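Local coordinates for protein beta-ketoacyl synthase (Pseudomonas aeruginosa, PDB 4CW4) that catalyses the condensation of acetyl-CoA with malonyl-ACP to give acetoacetyl-ACP, the primer that starts fatty acid synthesis in this bacterium, at residues R92-Q97 against A170-T175; E314-P319 against F361-S366; Q97-D102 against R163-K168; V52-V57 against E83-S88. All blocks are in the same frame, centred on the assembly; numbering follows the deposited sequence.

Contact 1: residues R92-Q97 against A170-T175; sequences RRIEPQ and AGQLPT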
loop_
_atom_site.group_PDB
_atom_site.type_symbol
_atom_site.label_atom_id
_atom_site.label_comp_id
_atom_site.label_asym_id
_atom_site.label_seq_id
_atom_site.Cartn_x
_atom_site.Cartn_y
_atom_site.Cartn_z
ATOM N N ARG A 92 7.675 5.798 26.291
ATOM C CA ARG A 92 8.626 5.466 27.362
ATOM C C ARG A 92 9.805 4.697 26.785
ATOM O O ARG A 92 9.800 4.374 25.594
ATOM C CB ARG A 92 7.928 4.642 28.455
ATOM C CG ARG A 92 7.263 3.357 27.968
ATOM C CD ARG A 92 6.212 2.878 28.977
ATOM N NE ARG A 92 5.770 1.508 28.704
ATOM C CZ ARG A 92 4.846 1.160 27.817
ATOM N NH1 ARG A 92 4.183 2.079 27.116
ATOM N NH2 ARG A 92 4.566 -0.121 27.644
ATOM N N ARG A 93 10.780 4.365 27.621
ATOM C CA ARG A 93 11.942 3.605 27.165
ATOM C C ARG A 93 11.471 2.265 26.611
ATOM O O ARG A 93 10.527 1.660 27.123
ATOM C CB ARG A 93 12.954 3.394 28.310
ATOM C CG ARG A 93 14.363 2.992 27.850
ATOM C CD ARG A 93 15.363 3.000 29.010
ATOM N NE ARG A 93 16.765 3.083 28.541
ATOM C CZ ARG A 93 17.477 2.043 28.107
ATOM N NH1 ARG A 93 16.947 0.813 28.083
ATOM N NH2 ARG A 93 18.728 2.221 27.703
ATOM N N ILE A 94 12.131 1.807 25.555
ATOM C CA ILE A 94 11.778 0.557 24.897
ATOM C C ILE A 94 12.047 -0.635 25.809
ATOM O O ILE A 94 13.151 -0.783 26.336
ATOM C CB ILE A 94 12.572 0.382 23.594
ATOM C CG1 ILE A 94 12.194 1.485 22.592
ATOM C CG2 ILE A 94 12.310 -1.012 22.984
ATOM C CD1 ILE A 94 13.102 1.550 21.388
ATOM N N GLU A 95 11.034 -1.476 25.966
ATOM C CA GLU A 95 11.054 -2.575 26.936
ATOM C C GLU A 95 11.478 -3.891 26.295
ATOM O O GLU A 95 11.423 -4.046 25.075
ATOM C CB GLU A 95 9.689 -2.661 27.633
ATOM C CG GLU A 95 9.428 -1.405 28.467
ATOM C CD GLU A 95 8.071 -1.354 29.119
ATOM O OE1 GLU A 95 7.322 -2.356 29.056
ATOM O OE2 GLU A 95 7.769 -0.298 29.721
ATOM N N PRO A 96 11.925 -4.847 27.125
ATOM C CA PRO A 96 12.567 -6.048 26.580
ATOM C C PRO A 96 11.705 -6.930 25.696
ATOM O O PRO A 96 12.242 -7.710 24.911
ATOM C CB PRO A 96 12.979 -6.843 27.820
ATOM C CG PRO A 96 12.840 -5.939 28.971
ATOM C CD PRO A 96 11.987 -4.788 28.595
ATOM N N GLN A 97 10.393 -6.832 25.828
ATOM C CA GLN A 97 9.496 -7.626 25.017
ATOM C C GLN A 97 9.572 -7.240 23.525
ATOM O O GLN A 97 9.078 -7.973 22.674
ATOM C CB GLN A 97 8.055 -7.563 25.546
ATOM C CG GLN A 97 7.385 -6.179 25.542
ATOM C CD GLN A 97 7.589 -5.409 26.827
ATOM O OE1 GLN A 97 8.546 -5.649 27.570
ATOM N NE2 GLN A 97 6.687 -4.464 27.102
ATOM N N ALA A 170 9.937 4.556 22.608
ATOM C CA ALA A 170 8.856 4.243 21.666
ATOM C C ALA A 170 7.505 4.302 22.349
ATOM O O ALA A 170 7.422 4.164 23.576
ATOM C CB ALA A 170 9.054 2.866 21.075
ATOM N N GLY A 171 6.455 4.484 21.549
ATOM C CA GLY A 171 5.084 4.328 22.022
ATOM C C GLY A 171 4.674 2.874 21.942
ATOM O O GLY A 171 4.495 2.334 20.860
ATOM N N GLN A 172 4.535 2.256 23.112
ATOM C CA GLN A 172 4.347 0.810 23.265
ATOM C C GLN A 172 3.012 0.499 23.895
ATOM O O GLN A 172 2.594 1.214 24.810
ATOM C CB GLN A 172 5.459 0.268 24.174
ATOM C CG GLN A 172 6.853 0.392 23.564
ATOM C CD GLN A 172 7.937 0.434 24.613
ATOM O OE1 GLN A 172 8.403 -0.605 25.083
ATOM N NE2 GLN A 172 8.356 1.634 24.982
ATOM N N LEU A 173 2.342 -0.557 23.441
ATOM C CA LEU A 173 1.148 -1.011 24.145
ATOM C C LEU A 173 1.419 -1.180 25.635
ATOM O O LEU A 173 2.553 -1.446 26.036
ATOM C CB LEU A 173 0.638 -2.339 23.574
ATOM C CG LEU A 173 0.152 -2.338 22.120
ATOM C CD1 LEU A 173 -0.566 -3.632 21.743
ATOM C CD2 LEU A 173 -0.737 -1.144 21.838
ATOM N N PRO A 174 0.375 -1.014 26.470
ATOM C CA PRO A 174 0.587 -1.146 27.914
ATOM C C PRO A 174 1.319 -2.441 28.307
ATOM O O PRO A 174 0.979 -3.534 27.837
ATOM C CB PRO A 174 -0.831 -1.118 28.481
ATOM C CG PRO A 174 -1.609 -0.293 27.480
ATOM C CD PRO A 174 -1.033 -0.711 26.153
ATOM N N THR A 175 2.316 -2.304 29.174
ATOM C CA THR A 175 3.167 -3.443 29.509
ATOM C C THR A 175 2.324 -4.550 30.113
ATOM O O THR A 175 1.593 -4.328 31.093
ATOM C CB THR A 175 4.240 -3.044 30.492
ATOM O OG1 THR A 175 4.950 -1.912 29.989
ATOM C CG2 THR A 175 5.210 -4.208 30.759
HETATM O O HOH W 1 4.108 -3.711 25.628
#
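Arg92 and Gln172 each send a side chain to the backbone of the opposite segment, just where the two-stranded antiparallel sheet of strands 91-93 and 169-171 opens into loops. The guanidinium of Arg92 donates from NH1 to Gln172 O (2.9 Å) and from NH2 to Leu173 O (2.9 Å). Both acceptors lie in its plane, whereas Thr175 OG1, a further acceptor for NH2, is tilted out of it. NH1 also binds Leu90 O, and NE forms a salt bridge with Glu95 OE2. All three nitrogens are thus engaged, which fixes the rotation of the group, and CB of Gln172 covers one of its faces. The other oxygen of Glu95, OE1, takes two bonds: the Thr175 hydroxyl on its syn lone pair (OG1 to OE1 2.6 Å) and Gln97 NE2 on its anti side.

Both polar atoms of the Gln172 amide bind the backbone of the facing segment. Its OE1 accepts from Glu95 N (2.9 Å), while NE2 gives a nearly straight bond to Arg93 O (3.0 Å, 173°) and another to Ala170 O. Arg92 and Ala170 form a hydrogen-bonded antiparallel pair; the side chain of Ala170 lies about 9 Å from that of His477, a predicted catalytic residue. Beside this strand pair, Ile94 CG1 packs on Ala170 CB at 3.8 Å. Ala170 O serves two donors, Arg92 N and Gln172 NE2, which approach it from opposite faces of its carbonyl plane.

Contact 2: residues E314-P319 against F361-S366; sequences EAPILP and FTLAES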
loop_
_atom_site.group_PDB
_atom_site.type_symbol
_atom_site.label_atom_id
_atom_site.label_comp_id
_atom_site.label_asym_id
_atom_site.label_seq_id
_atom_site.Cartn_x
_atom_site.Cartn_y
_atom_site.Cartn_z
ATOM N N GLU A 314 -0.079 -0.826 12.562
ATOM C CA GLU A 314 1.357 -0.704 12.384
ATOM C C GLU A 314 2.061 -1.126 13.668
ATOM O O GLU A 314 1.739 -0.652 14.753
ATOM C CB GLU A 314 1.757 0.727 12.014
ATOM C CG GLU A 314 3.136 0.824 11.380
ATOM C CD GLU A 314 3.101 0.853 9.872
ATOM O OE1 GLU A 314 2.367 1.672 9.286
ATOM O OE2 GLU A 314 3.858 0.087 9.252
ATOM N N ALA A 315 3.038 -2.018 13.520
ATOM C CA ALA A 315 3.845 -2.509 14.620
ATOM C C ALA A 315 5.312 -2.425 14.186
ATOM O O ALA A 315 5.922 -3.411 13.788
ATOM C CB ALA A 315 3.456 -3.958 14.976
ATOM N N PRO A 316 5.880 -1.213 14.235
ATOM C CA PRO A 316 7.199 -0.954 13.671
ATOM C C PRO A 316 8.320 -0.893 14.702
ATOM O O PRO A 316 9.404 -0.440 14.341
ATOM C CB PRO A 316 7.004 0.421 13.071
ATOM C CG PRO A 316 6.142 1.109 14.115
ATOM C CD PRO A 316 5.227 0.035 14.667
ATOM N N ILE A 317 8.091 -1.343 15.935
ATOM C CA ILE A 317 9.115 -1.259 16.962
ATOM C C ILE A 317 10.069 -2.451 16.785
ATOM O O ILE A 317 9.952 -3.473 17.456
ATOM C CB ILE A 317 8.545 -1.174 18.380
ATOM C CG1 ILE A 317 7.496 -0.048 18.478
ATOM C CG2 ILE A 317 9.676 -0.936 19.356
ATOM C CD1 ILE A 317 6.735 -0.034 19.789
ATOM N N LEU A 318 11.003 -2.274 15.845
ATOM C CA LEU A 318 11.933 -3.305 15.388
ATOM C C LEU A 318 13.247 -2.592 15.151
ATOM O O LEU A 318 13.235 -1.432 14.742
ATOM C CB LEU A 318 11.447 -3.937 14.077
ATOM C CG LEU A 318 10.093 -4.653 14.115
ATOM C CD1 LEU A 318 9.569 -4.955 12.711
ATOM C CD2 LEU A 318 10.216 -5.924 14.929
ATOM N N PRO A 319 14.384 -3.271 15.395
ATOM C CA PRO A 319 15.668 -2.571 15.252
ATOM C C PRO A 319 15.873 -1.949 13.865
ATOM O O PRO A 319 16.425 -0.868 13.759
ATOM C CB PRO A 319 16.703 -3.672 15.492
ATOM C CG PRO A 319 15.998 -4.697 16.313
ATOM C CD PRO A 319 14.551 -4.646 15.898
ATOM N N PHE A 361 10.809 12.637 15.897
ATOM C CA PHE A 361 9.631 11.915 16.315
ATOM C C PHE A 361 9.985 10.634 17.068
ATOM O O PHE A 361 11.139 10.189 17.083
ATOM C CB PHE A 361 8.619 11.728 15.153
ATOM C CG PHE A 361 8.918 10.625 14.154
ATOM C CD1 PHE A 361 8.504 9.326 14.375
ATOM C CD2 PHE A 361 9.465 10.933 12.931
ATOM C CE1 PHE A 361 8.688 8.338 13.443
ATOM C CE2 PHE A 361 9.662 9.930 11.971
ATOM C CZ PHE A 361 9.269 8.637 12.246
ATOM N N THR A 362 8.977 10.068 17.719
ATOM C CA THR A 362 9.081 8.810 18.428
ATOM C C THR A 362 8.214 7.770 17.741
ATOM O O THR A 362 7.019 7.975 17.544
ATOM C CB THR A 362 8.600 8.998 19.873
ATOM O OG1 THR A 362 9.534 9.832 20.567
ATOM C CG2 THR A 362 8.468 7.661 20.606
ATOM N N LEU A 363 8.826 6.648 17.394
ATOM C CA LEU A 363 8.144 5.558 16.730
ATOM C C LEU A 363 7.184 4.861 17.697
ATOM O O LEU A 363 7.505 4.674 18.865
ATOM C CB LEU A 363 9.203 4.582 16.235
ATOM C CG LEU A 363 8.779 3.473 15.304
ATOM C CD1 LEU A 363 8.271 4.040 14.003
ATOM C CD2 LEU A 363 9.959 2.565 15.065
ATOM N N ALA A 364 6.014 4.460 17.203
ATOM C CA ALA A 364 4.994 3.834 18.023
ATOM C C ALA A 364 4.234 2.762 17.250
ATOM O O ALA A 364 4.206 2.757 16.019
ATOM C CB ALA A 364 4.023 4.866 18.529
ATOM N N GLU A 365 3.584 1.885 18.003
ATOM C CA GLU A 365 2.676 0.891 17.435
ATOM C C GLU A 365 1.232 1.209 17.810
ATOM O O GLU A 365 0.932 1.628 18.926
ATOM C CB GLU A 365 3.033 -0.504 17.949
ATOM C CG GLU A 365 2.934 -0.682 19.457
ATOM C CD GLU A 365 3.419 -2.034 19.967
ATOM O OE1 GLU A 365 3.927 -2.869 19.172
ATOM O OE2 GLU A 365 3.310 -2.256 21.184
ATOM N N SER A 366 0.326 0.980 16.867
ATOM C CA SER A 366 -1.094 1.222 17.092
ATOM C C SER A 366 -1.907 0.517 16.050
ATOM O O SER A 366 -1.503 0.442 14.886
ATOM C CB SER A 366 -1.410 2.706 16.984
ATOM O OG SER A 366 -2.780 2.957 17.299
HETATM O O HOH W 2 5.845 -2.782 17.133
#
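Ile317 lays its CD1 methyl across the stem of Glu365 at about a right angle, with CD1 3.9 Å from Glu365 CG. CG of Glu365 stands between its own backbone N and carbonyl carbon (chi1 61°), and the extended chain beyond it runs past that methyl. The carboxylate is fixed from several sides: OE1 pairs with Arg190, and OE2 accepts from Tyr98 OH and Leu173 N. A water joins the two segments here, donating to Glu365 OE1 (2.8 Å) and accepting from Ile317 N (2.9 Å). Ile317 is the centre of an inverse gamma turn, which swings the chain toward Leu318, the N-cap of helix 319-327.

The Pro316 ring and the Leu363 side chain run alongside each other, pointing opposite ways. Pro316 CG meets Leu363 CD1 at 3.6 Å, a less certain contact because the leucine was modelled in two conformers. The loops lead out of strand 307-314 and into strand 366-374, antiparallel neighbours in the thiolase-type core, and Glu314 and Ser366 make a hydrogen-bonded pair there. Both bonds, Glu314 N to Ser366 O and Ser366 N to Glu314 O, measure 3.0 Å. Glu365 CA adds a CA-H...O contact to Glu314 O at 3.2 Å. The active centre is near: the side chain of Glu314 lies about 7 Å from that of Cys286, the inferred active-site cysteine. The Glu314 carboxylate leads away from the 361-366 segment to accept from the backbone N atoms of Ile229, Met230 and Ala480. The buried Ala364 O, which has no polar partner, faces the proline ring, 3.2 Å from Pro316 CG.

Contact 3: residues Q97-D102 against R163-K168; sequences QYLDPD and RALTVK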
loop_
_atom_site.group_PDB
_atom_site.type_symbol
_atom_site.label_atom_id
_atom_site.label_comp_id
_atom_site.label_asym_id
_atom_site.label_seq_id
_atom_site.Cartn_x
_atom_site.Cartn_y
_atom_site.Cartn_z
ATOM N N GLN A 97 10.393 -6.832 25.828
ATOM C CA GLN A 97 9.496 -7.626 25.017
ATOM C C GLN A 97 9.572 -7.240 23.525
ATOM O O GLN A 97 9.078 -7.973 22.674
ATOM C CB GLN A 97 8.055 -7.563 25.546
ATOM C CG GLN A 97 7.385 -6.179 25.542
ATOM C CD GLN A 97 7.589 -5.409 26.827
ATOM O OE1 GLN A 97 8.546 -5.649 27.570
ATOM N NE2 GLN A 97 6.687 -4.464 27.102
ATOM N N TYR A 98 10.180 -6.088 23.229
ATOM C CA TYR A 98 10.480 -5.671 21.851
ATOM C C TYR A 98 11.919 -5.955 21.461
ATOM O O TYR A 98 12.189 -6.658 20.487
ATOM C CB TYR A 98 10.198 -4.169 21.659
ATOM C CG TYR A 98 8.782 -3.831 21.999
ATOM C CD1 TYR A 98 7.772 -3.991 21.070
ATOM C CD2 TYR A 98 8.444 -3.403 23.261
ATOM C CE1 TYR A 98 6.457 -3.723 21.389
ATOM C CE2 TYR A 98 7.141 -3.129 23.590
ATOM C CZ TYR A 98 6.155 -3.289 22.659
ATOM O OH TYR A 98 4.872 -3.011 23.051
ATOM N N LEU A 99 12.837 -5.356 22.204
ATOM C CA LEU A 99 14.271 -5.430 21.922
ATOM C C LEU A 99 15.022 -4.748 23.055
ATOM O O LEU A 99 14.420 -4.044 23.877
ATOM C CB LEU A 99 14.606 -4.726 20.601
ATOM C CG LEU A 99 14.100 -3.285 20.480
ATOM C CD1 LEU A 99 15.226 -2.305 20.800
ATOM C CD2 LEU A 99 13.501 -2.997 19.108
ATOM N N ASP A 100 16.330 -4.970 23.110
ATOM C CA ASP A 100 17.163 -4.264 24.050
ATOM C C ASP A 100 17.858 -3.149 23.283
ATOM O O ASP A 100 18.739 -3.422 22.470
ATOM C CB ASP A 100 18.194 -5.224 24.651
ATOM C CG ASP A 100 19.074 -4.578 25.705
ATOM O OD1 ASP A 100 19.180 -3.337 25.760
ATOM O OD2 ASP A 100 19.701 -5.348 26.463
ATOM N N PRO A 101 17.518 -1.886 23.579
ATOM C CA PRO A 101 18.084 -0.831 22.740
ATOM C C PRO A 101 19.564 -0.579 23.009
ATOM O O PRO A 101 20.146 0.251 22.331
ATOM C CB PRO A 101 17.218 0.390 23.095
ATOM C CG PRO A 101 16.827 0.113 24.516
ATOM C CD PRO A 101 16.561 -1.346 24.568
ATOM N N ASP A 102 20.145 -1.274 23.988
ATOM C CA ASP A 102 21.590 -1.279 24.172
ATOM C C ASP A 102 22.263 -2.561 23.658
ATOM O O ASP A 102 23.478 -2.719 23.786
ATOM C CB ASP A 102 21.915 -1.092 25.651
ATOM C CG ASP A 102 21.533 0.276 26.148
ATOM O OD1 ASP A 102 21.987 1.271 25.527
ATOM O OD2 ASP A 102 20.772 0.364 27.136
ATOM N N ARG A 163 25.005 -4.267 19.337
ATOM C CA ARG A 163 25.238 -2.829 19.335
ATOM C C ARG A 163 24.093 -2.087 19.993
ATOM O O ARG A 163 23.004 -2.626 20.168
ATOM C CB ARG A 163 25.448 -2.312 17.909
ATOM C CG ARG A 163 24.206 -2.439 17.018
ATOM C CD ARG A 163 24.476 -1.997 15.596
ATOM N NE ARG A 163 24.848 -0.582 15.555
ATOM C CZ ARG A 163 23.989 0.432 15.507
ATOM N NH1 ARG A 163 22.682 0.213 15.459
ATOM N NH2 ARG A 163 24.448 1.673 15.504
ATOM N N ALA A 164 24.356 -0.837 20.342
ATOM C CA ALA A 164 23.339 0.018 20.926
ATOM C C ALA A 164 22.713 0.877 19.836
ATOM O O ALA A 164 23.394 1.332 18.928
ATOM C CB ALA A 164 23.931 0.883 21.999
ATOM N N LEU A 165 21.404 1.068 19.929
ATOM C CA LEU A 165 20.704 2.019 19.069
ATOM C C LEU A 165 20.847 3.405 19.684
ATOM O O LEU A 165 20.917 3.551 20.902
ATOM C CB LEU A 165 19.221 1.660 18.977
ATOM C CG LEU A 165 18.839 0.286 18.426
ATOM C CD1 LEU A 165 17.344 0.049 18.566
ATOM C CD2 LEU A 165 19.232 0.177 16.963
ATOM N N THR A 166 20.881 4.435 18.855
ATOM C CA THR A 166 20.919 5.800 19.384
ATOM C C THR A 166 19.568 6.229 19.978
ATOM O O THR A 166 19.505 7.179 20.735
ATOM C CB THR A 166 21.308 6.807 18.306
ATOM O OG1 THR A 166 20.320 6.778 17.279
ATOM C CG2 THR A 166 22.697 6.476 17.730
ATOM N N VAL A 167 18.504 5.525 19.605
ATOM C CA VAL A 167 17.136 5.788 20.050
ATOM C C VAL A 167 16.759 4.753 21.099
ATOM O O VAL A 167 17.002 3.560 20.903
ATOM C CB VAL A 167 16.180 5.690 18.833
ATOM C CG1 VAL A 167 14.712 5.677 19.248
ATOM C CG2 VAL A 167 16.471 6.839 17.874
ATOM N N LYS A 168 16.175 5.199 22.210
ATOM C CA LYS A 168 15.874 4.291 23.318
ATOM C C LYS A 168 14.389 4.233 23.663
ATOM O O LYS A 168 14.032 3.539 24.606
ATOM C CB LYS A 168 16.624 4.691 24.607
ATOM C CG LYS A 168 18.116 5.022 24.460
ATOM C CD LYS A 168 18.961 3.828 24.119
ATOM C CE LYS A 168 20.441 4.221 24.011
ATOM N NZ LYS A 168 21.242 3.068 23.577
#
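NZ of Lys168 is gripped by three oxygens: Asp102 OD1 across the contact at 2.8 Å in a salt bridge, Leu165 O of its own segment at 2.7 Å, and, weakly, Pro101 O at 3.3 Å. The bend at chi2 (-69°) curls the lysine back over its own loop, which is how one ammonium group can reach both Leu165 O and the facing segment. It meets Asp102 OD1 from above the carboxylate plane, the two side chains crossing at about a right angle. CB of Asp102 points away from the 163-168 loop, yet the carboxylate returns to it, and OD2 pairs with Arg93. Two cations on one carboxylate would be expected to favour its charged form.

Pro101 O is shared as well, since Leu165 N donates to it at 2.8 Å (154°), a much firmer bond than the lysine's. Pro101 is the middle residue of an Asx turn, in which Asp100 OD1 accepts from Asp102 N (2.9 Å). Together these links tie the chain entering strand 104-112 to the chain leaving strand 155-163, closing a helix-free excursion of 60 residues at its base, where Arg163 and Val104 share a backbone bond. Apolar contacts complete the join. Leu99 CD1 touches Leu165 CD1 at 3.9 Å, the two leucines crossing nearly perpendicularly, and helix 319-327 covers Leu165 through Ile322. The Pro101 ring lies against the lysine stem, with CB 4.0 Å from Lys168 CD. On the outer side Ala164 CB rests on Asp102 CA.

Contact 4: residues V52-V57 against E83-S88; sequences VMMKLV and ERIFAS. With SO4 (sulfate ion), chain B.
Met54 drives its CE methyl against Ser88, and the 3.3 Å between CE and Ser88 CB is tighter than ordinary carbon contact. CG of Met54 lies anti to its carbonyl carbon, and the chain runs straight until chi3 (77°) turns the methyl into the end of helix 74-87. Behind the methyl, SD lies 4.1 Å from Ile85 CG2, the two side chains passing at a slant. Leu56 packs on the other branch of Ile85, its CD1 3.8 Å from Ile85 CG1. Ile85 is therefore held by two side chains of the facing segment, one at each of its branches, while Leu47 and Leu50 of helix 40-53 add further cover. Pro174 lies against Met54.

The arrangement is one helix C-terminus packed on another. Helix 40-53 ends in a Schellman motif, with Lys55 at positive phi (65°); Met54 before the reversal and Leu56 after it both direct their CB toward the second helix. Ser88 is the first residue to leave that helix, its N still bonded back to Ile85 O at 3.2 Å.

Toward solvent the contact thins. Leu56 CD1 comes no nearer than 4.5 Å to Arg84 CB, and beyond CB the arginine turns, bent at chi3, to a sulfate ion probably taken up from the crystallisation liquor. Its guanidinium meets the sulfate edge-on in a two-pronged grip: NH1 donates to O4 at 2.9 Å and NH2 to O3 at 3.0 Å, both at 163°. The anion is also hydrogen-bonded to Arg80 NE, Tyr81 OH and Glu67 N, and Arg84 NH2 also bonds to Arg80 O.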
loop_
_atom_site.group_PDB
_atom_site.type_symbol
_atom_site.label_atom_id
_atom_site.label_comp_id
_atom_site.label_asym_id
_atom_site.label_seq_id
_atom_site.Cartn_x
_atom_site.Cartn_y
_atom_site.Cartn_z
ATOM N N VAL A 52 -6.166 -4.641 34.600
ATOM C CA VAL A 52 -6.500 -5.988 34.150
ATOM C C VAL A 52 -5.735 -6.319 32.875
ATOM O O VAL A 52 -5.150 -7.403 32.743
ATOM C CB VAL A 52 -8.017 -6.145 33.922
ATOM C CG1 VAL A 52 -8.338 -7.477 33.237
ATOM C CG2 VAL A 52 -8.755 -6.041 35.247
ATOM N N MET A 53 -5.721 -5.378 31.929
ATOM C CA MET A 53 -5.009 -5.564 30.661
ATOM C C MET A 53 -3.537 -5.876 30.891
ATOM O O MET A 53 -2.932 -6.680 30.161
ATOM C CB MET A 53 -5.065 -4.297 29.795
ATOM C CG MET A 53 -6.348 -4.109 29.024
ATOM S SD MET A 53 -6.477 -2.474 28.278
ATOM C CE MET A 53 -5.224 -2.581 26.997
ATOM N N MET A 54 -2.970 -5.202 31.890
ATOM C CA MET A 54 -1.535 -5.258 32.167
ATOM C C MET A 54 -1.173 -6.404 33.121
ATOM O O MET A 54 -0.000 -6.593 33.451
ATOM C CB MET A 54 -1.103 -3.918 32.767
ATOM C CG MET A 54 -1.287 -2.748 31.772
ATOM S SD MET A 54 -1.169 -1.097 32.448
ATOM C CE MET A 54 0.596 -0.923 32.633
ATOM N N LYS A 55 -2.177 -7.161 33.550
ATOM C CA LYS A 55 -2.001 -8.285 34.471
ATOM C C LYS A 55 -1.508 -7.871 35.855
ATOM O O LYS A 55 -0.869 -8.664 36.556
ATOM C CB LYS A 55 -1.042 -9.337 33.901
ATOM C CG LYS A 55 -1.205 -9.648 32.427
ATOM C CD LYS A 55 -2.420 -10.484 32.132
ATOM C CE LYS A 55 -2.226 -11.249 30.818
ATOM N NZ LYS A 55 -3.520 -11.775 30.325
ATOM N N LEU A 56 -1.811 -6.646 36.256
ATOM C CA LEU A 56 -1.453 -6.158 37.583
ATOM C C LEU A 56 -2.480 -6.589 38.631
ATOM O O LEU A 56 -2.155 -6.750 39.808
ATOM C CB LEU A 56 -1.331 -4.638 37.573
ATOM C CG LEU A 56 -0.153 -4.100 36.762
ATOM C CD1 LEU A 56 -0.242 -2.602 36.626
ATOM C CD2 LEU A 56 1.190 -4.505 37.400
ATOM N N VAL A 57 -3.720 -6.763 38.191
ATOM C CA VAL A 57 -4.757 -7.312 39.052
ATOM C C VAL A 57 -5.474 -8.402 38.293
ATOM O O VAL A 57 -5.465 -8.426 37.075
ATOM C CB VAL A 57 -5.789 -6.260 39.544
ATOM C CG1 VAL A 57 -5.095 -5.114 40.285
ATOM C CG2 VAL A 57 -6.627 -5.737 38.417
ATOM N N GLU A 83 0.716 4.595 39.936
ATOM C CA GLU A 83 2.086 4.917 39.578
ATOM C C GLU A 83 2.649 3.902 38.567
ATOM O O GLU A 83 3.259 4.277 37.572
ATOM C CB GLU A 83 2.958 4.981 40.840
ATOM C CG GLU A 83 4.401 5.384 40.573
ATOM C CD GLU A 83 5.299 5.385 41.810
ATOM O OE1 GLU A 83 4.814 5.187 42.950
ATOM O OE2 GLU A 83 6.517 5.584 41.629
ATOM N N ARG A 84 2.459 2.612 38.817
ATOM C CA ARG A 84 2.924 1.583 37.873
ATOM C C ARG A 84 2.222 1.646 36.522
ATOM O O ARG A 84 2.855 1.483 35.484
ATOM C CB ARG A 84 2.734 0.186 38.467
ATOM C CG ARG A 84 3.837 -0.224 39.445
ATOM C CD ARG A 84 3.522 -1.535 40.114
ATOM N NE ARG A 84 2.590 -1.350 41.216
ATOM C CZ ARG A 84 2.179 -2.333 42.017
ATOM N NH1 ARG A 84 2.609 -3.575 41.817
ATOM N NH2 ARG A 84 1.341 -2.075 43.017
ATOM N N ILE A 85 0.908 1.849 36.549
ATOM C CA ILE A 85 0.130 1.936 35.318
ATOM C C ILE A 85 0.643 3.102 34.489
ATOM O O ILE A 85 0.890 2.957 33.288
ATOM C CB ILE A 85 -1.369 2.097 35.613
ATOM C CG1 ILE A 85 -1.915 0.817 36.265
ATOM C CG2 ILE A 85 -2.129 2.415 34.329
ATOM C CD1 ILE A 85 -3.277 0.979 36.985
ATOM N N PHE A 86 0.870 4.244 35.129
ATOM C CA PHE A 86 1.306 5.422 34.399
ATOM C C PHE A 86 2.685 5.225 33.801
ATOM O O PHE A 86 2.932 5.631 32.666
ATOM C CB PHE A 86 1.318 6.659 35.293
ATOM C CG PHE A 86 -0.060 7.102 35.781
ATOM C CD1 PHE A 86 -1.207 6.780 35.096
ATOM C CD2 PHE A 86 -0.172 7.850 36.927
ATOM C CE1 PHE A 86 -2.443 7.193 35.542
ATOM C CE2 PHE A 86 -1.400 8.268 37.394
ATOM C CZ PHE A 86 -2.538 7.936 36.708
ATOM N N ALA A 87 3.569 4.581 34.555
ATOM C CA ALA A 87 4.930 4.361 34.105
ATOM C C ALA A 87 5.026 3.335 32.971
ATOM O O ALA A 87 6.018 3.312 32.246
ATOM C CB ALA A 87 5.823 3.938 35.282
ATOM N N SER A 88 4.014 2.482 32.847
ATOM C CA SER A 88 4.004 1.377 31.886
ATOM C C SER A 88 2.997 1.581 30.736
ATOM O O SER A 88 2.597 0.627 30.056
ATOM C CB SER A 88 3.705 0.069 32.595
ATOM O OG SER A 88 4.773 -0.291 33.449
HETATM S S SO4 B . 0.754 -6.020 44.088
HETATM O O1 SO4 B . 1.190 -6.604 45.356
HETATM O O2 SO4 B . -0.367 -6.795 43.560
HETATM O O3 SO4 B . 0.338 -4.633 44.309
HETATM O O4 SO4 B . 1.860 -6.069 43.133
#

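How the contacts relate
From the N terminus, contact 4 closes first, at 83-88, joining the ends of helices 40-53 and 74-87. The chain passes directly into strand 91-93, where contact 1 opens. Contact 3, which shares Gln97 with it, opens next and closes at 163-168, inside the loop that contact 1 completes when the chain returns at 170-175. Contact 2 comes last, closing at 361-366 after helices 319-327 and 334-341 and linking strands 307-314 and 366-374 of the core. Contact 1 is the hub: backbone links join it to the other three, Ile94 to Lys168, Gly171 to Leu363 and Thr175 to Ser88. Tyr98 bridges contacts 3 and 2, whereas contact 4 touches neither of these.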